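PDB 6PTM: uncharacterized protein, which probably hydrolyses carrageenan chains from their ends, acting as an exo-carrageenase of glycoside hydrolase family 42. Local coordinates for residues W177-K182 with C510-G515; E72-T77 with I536-H541; D118-E123 with N530-R535. All blocks are in the same frame, centred on the assembly; numbering follows the deposited sequence.

Interaction 1. Residues W177-K182 with C510-G515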
loop_
_atom_site.group_PDB
_atom_site.type_symbol
_atom_site.label_atom_id
_atom_site.label_comp_id
_atom_site.label_asym_id
_atom_site.label_seq_id
_atom_site.Cartn_x
_atom_site.Cartn_y
_atom_site.Cartn_z
ATOM N N TRP A 177 -10.459 4.350 13.671
ATOM C CA TRP A 177 -11.537 4.841 14.582
ATOM C C TRP A 177 -11.743 3.922 15.781
ATOM O O TRP A 177 -12.751 4.130 16.460
ATOM C CB TRP A 177 -12.881 4.998 13.849
ATOM C CG TRP A 177 -12.894 6.037 12.776
ATOM C CD1 TRP A 177 -12.035 7.090 12.625
ATOM C CD2 TRP A 177 -13.829 6.108 11.685
ATOM N NE1 TRP A 177 -12.378 7.810 11.507
ATOM C CE2 TRP A 177 -13.476 7.237 10.914
ATOM C CE3 TRP A 177 -14.941 5.349 11.301
ATOM C CZ2 TRP A 177 -14.179 7.601 9.766
ATOM C CZ3 TRP A 177 -15.632 5.710 10.162
ATOM C CH2 TRP A 177 -15.249 6.814 9.401
ATOM N N LYS A 178 -10.884 2.924 16.011
ATOM C CA LYS A 178 -10.995 2.016 17.185
ATOM C C LYS A 178 -10.969 2.851 18.460
ATOM O O LYS A 178 -10.062 3.660 18.678
ATOM C CB LYS A 178 -9.845 1.010 17.264
ATOM C CG LYS A 178 -9.984 -0.049 18.358
ATOM C CD LYS A 178 -8.738 -0.877 18.489
ATOM C CE LYS A 178 -7.593 -0.063 19.076
ATOM N NZ LYS A 178 -6.325 -0.822 19.036
ATOM N N PRO A 179 -11.942 2.665 19.374
ATOM C CA PRO A 179 -11.897 3.391 20.650
ATOM C C PRO A 179 -10.589 3.075 21.384
ATOM O O PRO A 179 -10.194 1.917 21.433
ATOM C CB PRO A 179 -13.132 2.878 21.402
ATOM C CG PRO A 179 -14.067 2.459 20.275
ATOM C CD PRO A 179 -13.154 1.840 19.229
ATOM N N ARG A 180 -9.939 4.110 21.910
ATOM C CA ARG A 180 -8.603 4.022 22.548
ATOM C C ARG A 180 -8.828 3.697 24.025
ATOM O O ARG A 180 -8.640 4.568 24.859
ATOM C CB ARG A 180 -7.852 5.330 22.297
ATOM C CG ARG A 180 -7.687 5.654 20.812
ATOM C CD ARG A 180 -6.379 5.128 20.262
ATOM N NE ARG A 180 -5.267 5.631 21.068
ATOM C CZ ARG A 180 -4.188 4.941 21.433
ATOM N NH1 ARG A 180 -4.020 3.677 21.060
ATOM N NH2 ARG A 180 -3.279 5.532 22.188
ATOM N N ILE A 181 -9.307 2.497 24.312
ATOM C CA ILE A 181 -9.579 2.050 25.702
ATOM C C ILE A 181 -8.683 0.848 26.009
ATOM O O ILE A 181 -8.307 0.089 25.075
ATOM C CB ILE A 181 -11.074 1.760 25.900
ATOM C CG1 ILE A 181 -11.563 0.632 24.995
ATOM C CG2 ILE A 181 -11.902 3.035 25.712
ATOM C CD1 ILE A 181 -12.827 0.003 25.473
ATOM N N LYS A 182 -8.356 0.662 27.282
ATOM C CA LYS A 182 -7.484 -0.446 27.732
ATOM C C LYS A 182 -7.866 -1.773 27.039
ATOM O O LYS A 182 -6.922 -2.460 26.520
ATOM C CB LYS A 182 -7.496 -0.556 29.258
ATOM C CG LYS A 182 -6.303 -1.339 29.788
ATOM C CD LYS A 182 -5.583 -0.684 30.971
ATOM C CE LYS A 182 -6.098 -1.171 32.307
ATOM N NZ LYS A 182 -5.950 -2.645 32.422
ATOM N N CYS A 510 -15.381 0.520 13.427
ATOM C CA CYS A 510 -16.493 1.488 13.559
ATOM C C CYS A 510 -17.363 1.125 14.772
ATOM O O CYS A 510 -18.132 1.995 15.182
ATOM C CB CYS A 510 -17.323 1.530 12.284
ATOM S SG CYS A 510 -18.332 3.026 12.185
ATOM N N ARG A 511 -17.247 -0.096 15.316
ATOM C CA ARG A 511 -17.913 -0.521 16.580
ATOM C C ARG A 511 -17.532 0.408 17.736
ATOM O O ARG A 511 -16.333 0.680 17.933
ATOM C CB ARG A 511 -17.489 -1.941 16.957
ATOM C CG ARG A 511 -18.096 -3.025 16.081
ATOM C CD ARG A 511 -19.441 -3.522 16.629
ATOM N NE ARG A 511 -19.786 -4.793 15.998
ATOM C CZ ARG A 511 -20.919 -5.466 16.183
ATOM N NH1 ARG A 511 -21.857 -4.993 16.983
ATOM N NH2 ARG A 511 -21.070 -6.648 15.612
ATOM N N ARG A 512 -18.521 0.848 18.506
ATOM C CA ARG A 512 -18.285 1.577 19.776
ATOM C C ARG A 512 -18.133 0.514 20.866
ATOM O O ARG A 512 -18.428 -0.694 20.582
ATOM C CB ARG A 512 -19.409 2.589 20.074
ATOM C CG ARG A 512 -19.656 3.639 18.994
ATOM C CD ARG A 512 -18.447 4.514 18.635
ATOM N NE ARG A 512 -17.460 3.873 17.752
ATOM C CZ ARG A 512 -16.222 4.321 17.466
ATOM N NH1 ARG A 512 -15.787 5.473 17.964
ATOM N NH2 ARG A 512 -15.426 3.592 16.683
ATOM N N GLU A 513 -17.706 0.923 22.065
ATOM C CA GLU A 513 -17.499 -0.023 23.196
ATOM C C GLU A 513 -18.795 -0.805 23.479
ATOM O O GLU A 513 -18.698 -2.023 23.788
ATOM C CB GLU A 513 -17.006 0.726 24.434
ATOM C CG GLU A 513 -16.450 -0.196 25.515
ATOM C CD GLU A 513 -16.036 0.498 26.803
ATOM O OE1 GLU A 513 -16.005 1.741 26.825
ATOM O OE2 GLU A 513 -15.734 -0.206 27.771
ATOM N N ASP A 514 -19.966 -0.172 23.314
ATOM C CA ASP A 514 -21.291 -0.786 23.643
ATOM C C ASP A 514 -21.757 -1.762 22.535
ATOM O O ASP A 514 -22.736 -2.534 22.789
ATOM C CB ASP A 514 -22.328 0.286 24.033
ATOM C CG ASP A 514 -22.884 1.152 22.915
ATOM O OD1 ASP A 514 -22.535 0.941 21.740
ATOM O OD2 ASP A 514 -23.645 2.062 23.236
ATOM N N GLY A 515 -21.093 -1.776 21.371
ATOM C CA GLY A 515 -21.456 -2.624 20.215
ATOM C C GLY A 515 -22.297 -1.906 19.165
ATOM O O GLY A 515 -22.456 -2.464 18.050
#
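W177, P179 and I181 meet C510, R512 and E513 where two loops leave the neighbouring parallel strands 168-175 and 503-506, probably the first and last strands of the (beta/alpha)8 barrel expected of a GH42 catalytic domain. The loops run on side by side in nearly the same direction. R512 joins them. Its CB points away from the other loop, but bends at chi2 (-58°) and chi3 (78°) fold the chain back until R512 NH2 donates to W177 O at 2.7 Å. The N-H...O angle is 162°; the oxygen lies near the guanidinium plane, while the nitrogen stands above the carbonyl plane of W177. From the same side chain R512 NE reaches C510 O at 3.3 Å, which helps fix the group's rotation, and P179 lies over one guanidinium face, its CG 3.9 Å above the plane. P179 CD also packs on R511 O at 3.6 Å. Without this guanidinium, as with an alanine here, W177 O would probably lose this donor and P179 the flat group beneath its ring. At one end of the contact the sulfur-aromatic pair is edge-on: C510 SG sits 4.2 Å from W177 CE3, close to the ring plane. At the other end I181 CD1 comes within 3.5 Å of E513 CD, a methyl against the carboxylate end of an extended chain. R512 to G515 form a type I beta turn, and R511 NH1 bonds in the carbonyl plane to G515 O at 2.8 Å. Y184 of helix 182-185 touches both P179 and E513, W507 meets the W177 ring, and on the far side R511 runs to helix 69-90, where it forms a salt bridge with D88 and packs on Y84 and W87.

Interaction 2. Residues E72-T77 with I536-H541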
loop_
_atom_site.group_PDB
_atom_site.type_symbol
_atom_site.label_atom_id
_atom_site.label_comp_id
_atom_site.label_asym_id
_atom_site.label_seq_id
_atom_site.Cartn_x
_atom_site.Cartn_y
_atom_site.Cartn_z
ATOM N N GLU A 72 -4.147 -15.325 23.951
ATOM C CA GLU A 72 -4.704 -14.155 24.682
ATOM C C GLU A 72 -5.339 -13.163 23.714
ATOM O O GLU A 72 -6.368 -12.535 24.075
ATOM C CB GLU A 72 -3.633 -13.426 25.479
ATOM C CG GLU A 72 -3.142 -14.215 26.676
ATOM C CD GLU A 72 -1.928 -13.545 27.288
ATOM O OE1 GLU A 72 -1.965 -12.315 27.392
ATOM O OE2 GLU A 72 -0.937 -14.213 27.544
ATOM N N THR A 73 -4.746 -12.990 22.533
ATOM C CA THR A 73 -5.291 -12.092 21.486
ATOM C C THR A 73 -6.630 -12.658 21.021
ATOM O O THR A 73 -7.606 -11.888 20.914
ATOM C CB THR A 73 -4.301 -11.899 20.332
ATOM O OG1 THR A 73 -3.128 -11.291 20.876
ATOM C CG2 THR A 73 -4.885 -11.061 19.220
ATOM N N ALA A 74 -6.681 -13.954 20.722
ATOM C CA ALA A 74 -7.922 -14.653 20.304
ATOM C C ALA A 74 -8.985 -14.565 21.418
ATOM O O ALA A 74 -10.176 -14.323 21.101
ATOM C CB ALA A 74 -7.610 -16.098 19.951
ATOM N N LEU A 75 -8.591 -14.846 22.661
ATOM C CA LEU A 75 -9.508 -14.796 23.837
ATOM C C LEU A 75 -10.096 -13.384 23.927
ATOM O O LEU A 75 -11.309 -13.252 24.102
ATOM C CB LEU A 75 -8.743 -15.133 25.119
ATOM C CG LEU A 75 -9.602 -15.149 26.382
ATOM C CD1 LEU A 75 -10.609 -16.284 26.316
ATOM C CD2 LEU A 75 -8.770 -15.308 27.630
ATOM N N ARG A 76 -9.264 -12.351 23.858
ATOM C CA ARG A 76 -9.744 -10.953 23.956
ATOM C C ARG A 76 -10.693 -10.656 22.795
ATOM O O ARG A 76 -11.737 -9.997 23.011
ATOM C CB ARG A 76 -8.590 -9.954 24.005
ATOM C CG ARG A 76 -9.055 -8.508 24.089
ATOM C CD ARG A 76 -9.974 -8.231 25.268
ATOM N NE ARG A 76 -9.330 -8.570 26.535
ATOM C CZ ARG A 76 -8.380 -7.845 27.126
ATOM N NH1 ARG A 76 -7.922 -6.721 26.595
ATOM N NH2 ARG A 76 -7.877 -8.262 28.273
ATOM N N THR A 77 -10.352 -11.104 21.594
ATOM C CA THR A 77 -11.242 -10.899 20.442
ATOM C C THR A 77 -12.612 -11.506 20.759
ATOM O O THR A 77 -13.663 -10.904 20.436
ATOM C CB THR A 77 -10.669 -11.498 19.163
ATOM O OG1 THR A 77 -9.364 -10.969 18.906
ATOM C CG2 THR A 77 -11.590 -11.200 18.006
ATOM N N ILE A 536 -11.515 -12.672 11.437
ATOM C CA ILE A 536 -10.712 -11.717 10.608
ATOM C C ILE A 536 -9.954 -10.748 11.528
ATOM O O ILE A 536 -8.752 -10.541 11.333
ATOM C CB ILE A 536 -11.622 -10.988 9.593
ATOM C CG1 ILE A 536 -12.331 -11.968 8.662
ATOM C CG2 ILE A 536 -10.861 -9.957 8.778
ATOM C CD1 ILE A 536 -11.398 -12.702 7.731
ATOM N N VAL A 537 -10.635 -10.123 12.469
ATOM C CA VAL A 537 -9.982 -9.188 13.430
ATOM C C VAL A 537 -8.814 -9.923 14.106
ATOM O O VAL A 537 -7.698 -9.373 14.194
ATOM C CB VAL A 537 -11.025 -8.651 14.428
ATOM C CG1 VAL A 537 -10.400 -7.959 15.621
ATOM C CG2 VAL A 537 -11.962 -7.706 13.713
ATOM N N ASN A 538 -9.050 -11.133 14.589
ATOM C CA ASN A 538 -8.006 -11.901 15.316
ATOM C C ASN A 538 -6.868 -12.231 14.332
ATOM O O ASN A 538 -5.704 -12.097 14.734
ATOM C CB ASN A 538 -8.570 -13.136 16.012
ATOM C CG ASN A 538 -7.467 -13.992 16.589
ATOM O OD1 ASN A 538 -6.760 -13.586 17.524
ATOM N ND2 ASN A 538 -7.280 -15.146 15.987
ATOM N N GLU A 539 -7.164 -12.643 13.087
ATOM C CA GLU A 539 -6.111 -13.217 12.227
ATOM C C GLU A 539 -5.112 -12.132 11.817
ATOM O O GLU A 539 -3.919 -12.475 11.615
ATOM C CB GLU A 539 -6.689 -13.869 10.991
ATOM C CG GLU A 539 -5.699 -14.773 10.323
ATOM C CD GLU A 539 -5.358 -16.013 11.117
ATOM O OE1 GLU A 539 -6.097 -16.330 12.077
ATOM O OE2 GLU A 539 -4.366 -16.685 10.748
ATOM N N VAL A 540 -5.530 -10.872 11.696
ATOM C CA VAL A 540 -4.556 -9.785 11.399
ATOM C C VAL A 540 -3.483 -9.782 12.492
ATOM O O VAL A 540 -2.297 -9.796 12.154
ATOM C CB VAL A 540 -5.195 -8.390 11.259
ATOM C CG1 VAL A 540 -4.109 -7.358 11.041
ATOM C CG2 VAL A 540 -6.199 -8.339 10.113
ATOM N N HIS A 541 -3.885 -9.791 13.765
ATOM C CA HIS A 541 -2.927 -9.735 14.901
ATOM C C HIS A 541 -2.111 -11.025 15.006
ATOM O O HIS A 541 -0.914 -10.935 15.328
ATOM C CB HIS A 541 -3.674 -9.373 16.184
ATOM C CG HIS A 541 -4.294 -8.041 16.053
ATOM N ND1 HIS A 541 -3.519 -6.910 15.997
ATOM C CD2 HIS A 541 -5.570 -7.656 15.896
ATOM C CE1 HIS A 541 -4.311 -5.864 15.831
ATOM N NE2 HIS A 541 -5.577 -6.296 15.745
#
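N538 reaches across to A74, its CG anti to the backbone N (chi1 173°), so that N538 OD1 lies 3.2 Å from A74 CA. The oxygen is equally near A74 N, but the angle is too poor for a hydrogen bond, and A74 CB rests 3.6 Å from N538 OD1. Two threonines flank this amide one helical turn apart. T73 CG2 comes 3.6 Å from N538 OD1 and also meets H541 CB at 3.7 Å, whereas T77 OG1 lies against N538 CB at 3.7 Å and T77 CG2 meets V537 CG1. Through these mostly small side chains helices 69-90 and 534-549 pack as a nearly antiparallel pair, their local axes 9.4 Å apart at 157°. Intrahelical bonds hold both threonines: T73 OG1 is bonded to L69 O, and T77 OG1 donates to T73 O at 2.8 Å, reaching it from the face opposite that used by T77 N. H188 NE2 is a further partner of T77 OG1. The H541 ring is tied through NE2 to W175 NE1, while M127 of helix 109-139 packs on A74, T77 and N538.

Interaction 3. Residues D118-E123 with N530-R535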
loop_
_atom_site.group_PDB
_atom_site.type_symbol
_atom_site.label_atom_id
_atom_site.label_comp_id
_atom_site.label_asym_id
_atom_site.label_seq_id
_atom_site.Cartn_x
_atom_site.Cartn_y
_atom_site.Cartn_z
ATOM N N ASP A 118 -25.578 -15.275 15.979
ATOM C CA ASP A 118 -25.083 -16.673 16.067
ATOM C C ASP A 118 -23.927 -16.910 15.089
ATOM O O ASP A 118 -23.161 -17.845 15.347
ATOM C CB ASP A 118 -26.200 -17.695 15.893
ATOM C CG ASP A 118 -27.015 -17.831 17.171
ATOM O OD1 ASP A 118 -26.578 -17.326 18.254
ATOM O OD2 ASP A 118 -28.066 -18.422 17.068
ATOM N N PHE A 119 -23.827 -16.156 13.996
ATOM C CA PHE A 119 -22.679 -16.278 13.064
ATOM C C PHE A 119 -21.423 -15.842 13.836
ATOM O O PHE A 119 -20.412 -16.590 13.917
ATOM C CB PHE A 119 -22.908 -15.473 11.783
ATOM C CG PHE A 119 -21.632 -15.263 11.012
ATOM C CD1 PHE A 119 -21.071 -16.311 10.306
ATOM C CD2 PHE A 119 -20.936 -14.056 11.095
ATOM C CE1 PHE A 119 -19.858 -16.143 9.632
ATOM C CE2 PHE A 119 -19.731 -13.889 10.431
ATOM C CZ PHE A 119 -19.190 -14.934 9.709
ATOM N N GLU A 120 -21.528 -14.708 14.523
ATOM C CA GLU A 120 -20.429 -14.175 15.345
ATOM C C GLU A 120 -20.091 -15.176 16.449
ATOM O O GLU A 120 -18.887 -15.394 16.656
ATOM C CB GLU A 120 -20.764 -12.793 15.877
ATOM C CG GLU A 120 -20.809 -11.784 14.755
ATOM C CD GLU A 120 -21.365 -10.453 15.208
ATOM O OE1 GLU A 120 -22.465 -10.471 15.811
ATOM O OE2 GLU A 120 -20.694 -9.398 14.956
ATOM N N ARG A 121 -21.086 -15.781 17.104
ATOM C CA ARG A 121 -20.786 -16.748 18.183
ATOM C C ARG A 121 -20.144 -18.000 17.566
ATOM O O ARG A 121 -19.227 -18.567 18.191
ATOM C CB ARG A 121 -22.054 -17.012 18.998
ATOM C CG ARG A 121 -22.470 -15.841 19.864
ATOM C CD ARG A 121 -23.964 -15.898 20.183
ATOM N NE ARG A 121 -24.398 -14.753 20.955
ATOM C CZ ARG A 121 -25.620 -14.244 20.929
ATOM N NH1 ARG A 121 -26.542 -14.772 20.158
ATOM N NH2 ARG A 121 -25.895 -13.170 21.638
ATOM N N GLN A 122 -20.588 -18.409 16.379
ATOM C CA GLN A 122 -20.040 -19.621 15.738
ATOM C C GLN A 122 -18.589 -19.343 15.332
ATOM O O GLN A 122 -17.739 -20.274 15.475
ATOM C CB GLN A 122 -20.904 -20.082 14.564
ATOM C CG GLN A 122 -20.415 -21.400 13.983
ATOM C CD GLN A 122 -20.454 -22.543 14.978
ATOM O OE1 GLN A 122 -21.350 -22.661 15.814
ATOM N NE2 GLN A 122 -19.480 -23.422 14.876
ATOM N N GLU A 123 -18.301 -18.130 14.835
ATOM C CA GLU A 123 -16.914 -17.724 14.498
ATOM C C GLU A 123 -16.077 -17.785 15.777
ATOM O O GLU A 123 -14.966 -18.269 15.707
ATOM C CB GLU A 123 -16.896 -16.341 13.858
ATOM C CG GLU A 123 -17.486 -16.367 12.471
ATOM C CD GLU A 123 -16.639 -17.128 11.481
ATOM O OE1 GLU A 123 -15.507 -16.657 11.187
ATOM O OE2 GLU A 123 -17.119 -18.175 10.987
ATOM N N ASN A 530 -15.202 -6.235 8.962
ATOM C CA ASN A 530 -14.487 -6.862 10.098
ATOM C C ASN A 530 -15.295 -6.633 11.372
ATOM O O ASN A 530 -15.147 -7.465 12.276
ATOM C CB ASN A 530 -13.034 -6.386 10.212
ATOM C CG ASN A 530 -12.891 -4.894 10.347
ATOM O OD1 ASN A 530 -12.687 -4.212 9.336
ATOM N ND2 ASN A 530 -13.033 -4.397 11.570
ATOM N N ASN A 531 -16.115 -5.577 11.417
ATOM C CA ASN A 531 -16.950 -5.233 12.598
ATOM C C ASN A 531 -17.933 -6.386 12.909
ATOM O O ASN A 531 -18.508 -6.381 14.031
ATOM C CB ASN A 531 -17.658 -3.901 12.405
ATOM C CG ASN A 531 -16.667 -2.767 12.301
ATOM O OD1 ASN A 531 -16.173 -2.272 13.336
ATOM N ND2 ASN A 531 -16.440 -2.308 11.077
ATOM N N HIS A 532 -18.105 -7.336 11.980
ATOM C CA HIS A 532 -18.953 -8.545 12.135
ATOM C C HIS A 532 -18.149 -9.846 12.016
ATOM O O HIS A 532 -18.785 -10.926 11.820
ATOM C CB HIS A 532 -20.079 -8.519 11.076
ATOM C CG HIS A 532 -21.003 -7.363 11.259
ATOM N ND1 HIS A 532 -21.790 -6.864 10.250
ATOM C CD2 HIS A 532 -21.296 -6.637 12.361
ATOM C CE1 HIS A 532 -22.518 -5.865 10.725
ATOM N NE2 HIS A 532 -22.228 -5.703 12.016
ATOM N N GLN A 533 -16.824 -9.812 12.126
ATOM C CA GLN A 533 -15.990 -11.006 11.768
ATOM C C GLN A 533 -14.885 -11.228 12.800
ATOM O O GLN A 533 -13.724 -10.837 12.602
ATOM C CB GLN A 533 -15.379 -10.845 10.381
ATOM C CG GLN A 533 -16.385 -10.638 9.269
ATOM C CD GLN A 533 -15.719 -10.152 8.004
ATOM O OE1 GLN A 533 -14.797 -9.319 8.056
ATOM N NE2 GLN A 533 -16.190 -10.668 6.866
ATOM N N PRO A 534 -15.208 -11.931 13.907
ATOM C CA PRO A 534 -14.234 -12.176 14.978
ATOM C C PRO A 534 -12.932 -12.838 14.498
ATOM O O PRO A 534 -11.926 -12.484 15.014
ATOM C CB PRO A 534 -14.976 -13.090 15.965
ATOM C CG PRO A 534 -16.442 -12.823 15.675
ATOM C CD PRO A 534 -16.517 -12.544 14.184
ATOM N N ARG A 535 -12.999 -13.743 13.521
ATOM C CA ARG A 535 -11.819 -14.507 13.078
ATOM C C ARG A 535 -10.945 -13.634 12.163
ATOM O O ARG A 535 -9.708 -13.797 12.230
ATOM C CB ARG A 535 -12.215 -15.846 12.470
ATOM C CG ARG A 535 -12.568 -16.902 13.508
ATOM C CD ARG A 535 -12.493 -18.303 12.983
ATOM N NE ARG A 535 -13.492 -18.563 11.975
ATOM C CZ ARG A 535 -13.561 -19.681 11.263
ATOM N NH1 ARG A 535 -14.473 -19.804 10.317
ATOM N NH2 ARG A 535 -12.672 -20.643 11.425
HETATM O O HOH W 1 -15.117 -13.965 11.396
#
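R535 grips E123 side-on through two nitrogens, one to each carboxylate oxygen. R535 NE meets E123 OE1 at 2.9 Å in a nearly straight bond (170°), approaching from above the carboxylate plane; the second link, from R535 NH1 to E123 OE2 at 3.2 Å, is more bent. The two flat groups are accordingly turned 62° apart. A bend at chi2 (-68°) turns the E123 carboxylate across the R535 side chain; a water donates to E123 OE1 and accepts from R535 N, serving an amide in the first turn of helix 534-549. Here the start of that helix, with Q533 at its N-cap, lies against helix 109-139, and P534 packs beside the salt bridge: P534 CD touches E123 CB at 3.8 Å and P534 CG meets E120 O. The extended E120 chain ends beside H532, with E120 OE2 3.4 Å from H532 CA and the carboxylate almost perpendicular to the imidazole; its charge is paired with R511, while H532 ND1 is bonded to A528 N. The F119 ring aims its CE2 edge at H532 O, 3.4 Å away, a buried carbonyl oxygen with no hydrogen-bond partner in the model. E123 CG lies over one face of that ring, and Y483 meets it as well. F81 of helix 69-90 packs on both E120 and P534.

Overall arrangement
From the N terminus, the chain lays down helix 69-90, then helix 109-139, then strand 168-175 and its loop, and the returning partners arrive in reverse order. Residues 510-515 close interaction 1, 530-535 close interaction 3 and 536-541 close interaction 2, so the loops nest, 1 inside 3 inside 2, and none cross. Interactions 2 and 3 thus tie helices 69-90 and 109-139 to the start of helix 534-549; the centres of these two contacts lie about 11 Å apart, with T77 CG2 packing on P534 O. Interaction 1 joins loops after two neighbouring strands. It meets interaction 3 through R511, which forms a salt bridge with E120 and a probable hydrogen bond to N531 O.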